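Local atomic coordinates of hypothetical membrane protein (PDB entry 6JS9), a protein that binds heme through its N-terminal HtaA domain, the part described here, and probably passes it on within the corynebacterial heme-uptake machinery. Residues Lys93-Gly98 against Gln102-Leu107. Numbering follows the deposited sequence.
Sequences KMVFNG and QLVVDL
Val95 and Val104 both hold CG1 anti to the backbone N (chi1 -174° and -178°), which puts each CG2 beside its own N, and the two CG2 methyls meet 4.1 Å apart, diagonally across the strands. On the other face Met94 also starts out anti to its N and then runs extended, bringing CG and SD against CD2 of Leu103, the two side chains crossing at a slant; Met94 CG to Leu103 CD2 is 4.0 Å. Between the two pairs runs the antiparallel ladder of the beta hairpin formed by strands 82-97 and 100-110. Lys93 and Val104 exchange two backbone bonds, the straighter from Val104 N to Lys93 O (2.9 Å, 177° at the hydrogen). Val95 and Gln102 exchange two more, with Gln102 N 2.8 Å from Val95 O. Between these two hydrogen-bonded pairs Met94 CA lies 3.4 Å from Gln102 O in a CA-H...O contact. Leu136 and Leu149 pack on Met94, and Val134 on Leu103. Lys93 NZ makes weak, long ion pairs with Glu67 and Asp128. The hairpin is thus two-sided: backbone bonds set the register, the Met94-Leu103 face is apolar and buried under neighbouring strands, and the opposite, partly exposed face combines valine methyls with a lysine and a glutamine.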
loop_
_atom_site.group_PDB
_atom_site.type_symbol
_atom_site.label_atom_id
_atom_site.label_comp_id
_atom_site.label_asym_id
_atom_site.label_seq_id
_atom_site.Cartn_x
_atom_site.Cartn_y
_atom_site.Cartn_z
ATOM N N LYS A 93 1.505 1.748 -6.639
ATOM C CA LYS A 93 1.666 2.963 -7.427
ATOM C C LYS A 93 1.224 4.157 -6.601
ATOM O O LYS A 93 0.304 4.066 -5.792
ATOM C CB LYS A 93 0.828 2.928 -8.718
ATOM C CG LYS A 93 1.096 1.733 -9.586
ATOM C CD LYS A 93 0.082 1.607 -10.696
ATOM C CE LYS A 93 0.185 0.211 -11.296
ATOM N NZ LYS A 93 -0.573 0.058 -12.573
ATOM N N MET A 94 1.866 5.291 -6.819
ATOM C CA MET A 94 1.410 6.540 -6.227
ATOM C C MET A 94 1.061 7.498 -7.356
ATOM O O MET A 94 1.899 7.773 -8.222
ATOM C CB MET A 94 2.473 7.126 -5.301
ATOM C CG MET A 94 1.902 8.048 -4.265
ATOM S SD MET A 94 3.029 8.234 -2.879
ATOM C CE MET A 94 2.164 9.509 -1.972
ATOM N N VAL A 95 -0.187 7.964 -7.370
ATOM C CA VAL A 95 -0.696 8.882 -8.389
ATOM C C VAL A 95 -0.828 10.258 -7.744
ATOM O O VAL A 95 -1.619 10.436 -6.804
ATOM C CB VAL A 95 -2.043 8.413 -8.963
ATOM C CG1 VAL A 95 -2.477 9.317 -10.133
ATOM C CG2 VAL A 95 -1.970 6.959 -9.411
ATOM N N PHE A 96 -0.067 11.233 -8.251
ATOM C CA PHE A 96 0.022 12.551 -7.632
ATOM C C PHE A 96 -0.871 13.562 -8.343
ATOM O O PHE A 96 -0.965 13.579 -9.575
ATOM C CB PHE A 96 1.459 13.074 -7.642
ATOM C CG PHE A 96 2.434 12.202 -6.911
ATOM C CD1 PHE A 96 3.031 11.124 -7.550
ATOM C CD2 PHE A 96 2.784 12.481 -5.601
ATOM C CE1 PHE A 96 3.944 10.330 -6.893
ATOM C CE2 PHE A 96 3.693 11.691 -4.937
ATOM C CZ PHE A 96 4.281 10.617 -5.586
ATOM N N ASN A 97 -1.503 14.431 -7.547
ATOM C CA ASN A 97 -2.270 15.579 -8.042
ATOM C C ASN A 97 -2.004 16.735 -7.065
ATOM O O ASN A 97 -2.789 17.008 -6.151
ATOM C CB ASN A 97 -3.755 15.232 -8.162
ATOM C CG ASN A 97 -4.627 16.440 -8.396
ATOM O OD1 ASN A 97 -4.150 17.504 -8.792
ATOM N ND2 ASN A 97 -5.920 16.282 -8.144
ATOM N N GLY A 98 -0.866 17.414 -7.252
ATOM C CA GLY A 98 -0.489 18.490 -6.352
ATOM C C GLY A 98 -0.246 18.064 -4.915
ATOM O O GLY A 98 0.640 17.244 -4.648
ATOM N N GLN A 102 -3.006 9.362 -4.573
ATOM C CA GLN A 102 -3.698 8.100 -4.331
ATOM C C GLN A 102 -2.682 6.970 -4.279
ATOM O O GLN A 102 -1.712 6.958 -5.044
ATOM C CB GLN A 102 -4.718 7.830 -5.428
ATOM C CG GLN A 102 -5.811 8.852 -5.446
ATOM C CD GLN A 102 -6.814 8.584 -6.518
ATOM O OE1 GLN A 102 -6.462 8.480 -7.697
ATOM N NE2 GLN A 102 -8.081 8.468 -6.128
ATOM N N LEU A 103 -2.892 6.028 -3.371
ATOM C CA LEU A 103 -2.079 4.823 -3.299
ATOM C C LEU A 103 -2.860 3.696 -3.958
ATOM O O LEU A 103 -3.936 3.329 -3.479
ATOM C CB LEU A 103 -1.739 4.469 -1.848
ATOM C CG LEU A 103 -0.690 5.316 -1.136
ATOM C CD1 LEU A 103 -0.612 4.977 0.356
ATOM C CD2 LEU A 103 0.672 5.146 -1.792
ATOM N N VAL A 104 -2.331 3.162 -5.058
ATOM C CA VAL A 104 -3.008 2.149 -5.863
ATOM C C VAL A 104 -2.233 0.845 -5.756
ATOM O O VAL A 104 -0.998 0.847 -5.795
ATOM C CB VAL A 104 -3.120 2.614 -7.322
ATOM C CG1 VAL A 104 -3.866 1.588 -8.165
ATOM C CG2 VAL A 104 -3.824 3.955 -7.358
ATOM N N VAL A 105 -2.956 -0.269 -5.598
ATOM C CA VAL A 105 -2.348 -1.584 -5.434
ATOM C C VAL A 105 -3.125 -2.613 -6.242
ATOM O O VAL A 105 -4.287 -2.413 -6.615
ATOM C CB VAL A 105 -2.285 -2.049 -3.956
ATOM C CG1 VAL A 105 -1.514 -1.054 -3.092
ATOM C CG2 VAL A 105 -3.671 -2.279 -3.420
ATOM N N ASP A 106 -2.453 -3.723 -6.521
ATOM C CA ASP A 106 -3.113 -4.948 -6.932
ATOM C C ASP A 106 -3.239 -5.825 -5.695
ATOM O O ASP A 106 -2.307 -5.915 -4.889
ATOM C CB ASP A 106 -2.322 -5.685 -8.021
ATOM C CG ASP A 106 -2.380 -4.999 -9.389
ATOM O OD1 ASP A 106 -3.064 -3.963 -9.551
ATOM O OD2 ASP A 106 -1.732 -5.517 -10.324
ATOM N N LEU A 107 -4.393 -6.455 -5.536
ATOM C CA LEU A 107 -4.663 -7.293 -4.381
ATOM C C LEU A 107 -5.033 -8.688 -4.847
ATOM O O LEU A 107 -5.799 -8.854 -5.803
ATOM C CB LEU A 107 -5.809 -6.727 -3.518
ATOM C CG LEU A 107 -5.490 -5.564 -2.582
ATOM C CD1 LEU A 107 -6.718 -5.232 -1.781
ATOM C CD2 LEU A 107 -4.342 -5.909 -1.656
#